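Local coordinates for DSBA-like thioredoxin domain-containing protein (Nitrosomonas europaea, PDB 2IN3) that is a putative disulfide isomerase of the DsbA family, FrnE-like subfamily, and probably acts as a thiol-disulfide oxidoreductase, at residues A[69-72]-A[73-77]. Numbering follows the deposited sequence.
Sequences HSVH and ITTGQ. With EDO (1,2-ethanediol), chain D.
His72 and Gln77 clasp the C-terminal end of helix 58-75 in the DsbA-like thioredoxin domain, where an ST turn forms and side chains add their own hydrogen bonds to those of the backbone as the chain leaves the helix. With CG anti to the backbone N (chi1 -180°), the imidazole of His72 is carried forward along the helix to the departing chain, and its ND1 donates to Gln77 O at 2.8 Å. The bond is nearly straight, 173° at the hydrogen; the oxygen lies at the ring edge, in the imidazole plane, whereas ND1 stands above the plane of the carbonyl. An alanine in place of His72 would probably leave Gln77 O without this donor and the chain after the helix freer to swing away.

Two threonines turn back onto carbonyls one turn earlier, those of Ser70 and Val71. Thr74 OG1 donates to Ser70 O at 2.7 Å from the face opposite the one met by Thr74 N, so that one residue grips the oxygen twice. Thr75 repeats the arrangement at Val71 O, its hydroxyl standing above the carbonyl plane and its backbone N tilted to the other side. Lying between the backbone N and the carbonyl carbon (chi1 73°), Thr75 OG1 also passes 3.6 Å from Val71 CG1.

Gly76, with positive phi, ends the helical run while its N still bonds His72 O at 2.7 Å. Beyond the turn, Gln77 NE2 bonds Trp22 O, and Val71 packs on Ser19 and Trp20; both tie this helix end to helix 19-35, whose start carries the CxxC pair Cys18 and Cys21, consistent with a thioredoxin-type redox site. The hydroxyl of Thr75 closes the ST turn by accepting from Gln77 N, 3.1 Å from Thr75 OG1.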
loop_
_atom_site.group_PDB
_atom_site.type_symbol
_atom_site.label_atom_id
_atom_site.label_comp_id
_atom_site.label_asym_id
_atom_site.label_seq_id
_atom_site.Cartn_x
_atom_site.Cartn_y
_atom_site.Cartn_z
ATOM N N HIS A 69 9.727 -14.961 -1.924
ATOM C CA HIS A 69 9.503 -16.388 -1.718
ATOM C C HIS A 69 8.680 -16.679 -0.439
ATOM O O HIS A 69 7.715 -17.441 -0.499
ATOM C CB HIS A 69 10.836 -17.111 -1.707
ATOM C CG HIS A 69 11.493 -17.184 -3.051
ATOM N ND1 HIS A 69 11.016 -17.986 -4.061
ATOM C CD2 HIS A 69 12.595 -16.576 -3.546
ATOM C CE1 HIS A 69 11.816 -17.895 -5.115
ATOM N NE2 HIS A 69 12.775 -17.037 -4.831
ATOM N N SER A 70 9.042 -16.072 0.705
ATOM C CA SER A 70 8.275 -16.246 1.944
ATOM C C SER A 70 6.829 -15.876 1.787
ATOM O O SER A 70 5.960 -16.620 2.254
ATOM C CB SER A 70 8.841 -15.450 3.132
ATOM O OG SER A 70 10.181 -15.779 3.358
ATOM N N VAL A 71 6.581 -14.721 1.161
ATOM C CA VAL A 71 5.214 -14.229 0.924
ATOM C C VAL A 71 4.459 -15.228 0.035
ATOM O O VAL A 71 3.319 -15.621 0.327
ATOM C CB VAL A 71 5.219 -12.832 0.266
ATOM C CG1 VAL A 71 3.774 -12.441 -0.158
ATOM C CG2 VAL A 71 5.747 -11.800 1.226
ATOM N N HIS A 72 5.110 -15.635 -1.045
ATOM C CA HIS A 72 4.471 -16.553 -1.983
ATOM C C HIS A 72 4.057 -17.864 -1.314
ATOM O O HIS A 72 2.914 -18.294 -1.432
ATOM C CB HIS A 72 5.385 -16.860 -3.163
ATOM C CG HIS A 72 4.765 -17.788 -4.145
ATOM N ND1 HIS A 72 3.590 -17.481 -4.798
ATOM C CD2 HIS A 72 5.125 -19.022 -4.566
ATOM C CE1 HIS A 72 3.251 -18.491 -5.581
ATOM N NE2 HIS A 72 4.170 -19.433 -5.466
ATOM N N ILE A 73 4.972 -18.499 -0.584
ATOM C CA ILE A 73 4.624 -19.805 -0.028
ATOM C C ILE A 73 3.677 -19.712 1.167
ATOM O O ILE A 73 2.901 -20.631 1.406
ATOM C CB ILE A 73 5.841 -20.673 0.268
ATOM C CG1 ILE A 73 6.671 -20.125 1.417
ATOM C CG2 ILE A 73 6.680 -20.905 -1.022
ATOM C CD1 ILE A 73 7.760 -21.133 1.837
ATOM N N THR A 74 3.690 -18.578 1.871
ATOM C CA THR A 74 2.829 -18.360 3.036
ATOM C C THR A 74 1.394 -17.979 2.646
ATOM O O THR A 74 0.419 -18.436 3.275
ATOM C CB THR A 74 3.411 -17.232 3.935
ATOM O OG1 THR A 74 4.706 -17.633 4.408
ATOM C CG2 THR A 74 2.479 -16.908 5.153
ATOM N N THR A 75 1.275 -17.170 1.608
ATOM C CA THR A 75 -0.001 -16.554 1.246
ATOM C C THR A 75 -0.540 -16.992 -0.110
ATOM O O THR A 75 -1.724 -16.754 -0.423
ATOM C CB THR A 75 0.076 -14.984 1.213
ATOM O OG1 THR A 75 0.817 -14.541 0.060
ATOM C CG2 THR A 75 0.706 -14.438 2.509
ATOM N N GLY A 76 0.322 -17.568 -0.942
ATOM C CA GLY A 76 -0.101 -17.891 -2.290
ATOM C C GLY A 76 -0.139 -16.732 -3.275
ATOM O O GLY A 76 -0.474 -16.960 -4.440
ATOM N N GLN A 77 0.200 -15.503 -2.847
ATOM C CA GLN A 77 0.180 -14.344 -3.750
ATOM C C GLN A 77 1.280 -14.517 -4.799
ATOM O O GLN A 77 2.346 -15.014 -4.471
ATOM C CB GLN A 77 0.342 -13.024 -3.005
ATOM C CG GLN A 77 -0.905 -12.602 -2.224
ATOM C CD GLN A 77 -2.019 -12.136 -3.157
ATOM O OE1 GLN A 77 -2.758 -12.942 -3.693
ATOM N NE2 GLN A 77 -2.158 -10.837 -3.317
HETATM C C1 EDO D . 9.457 -19.533 3.719
HETATM O O1 EDO D . 10.280 -18.665 2.932
HETATM C C2 EDO D . 9.207 -18.900 5.068
HETATM O O2 EDO D . 10.460 -18.336 5.451
#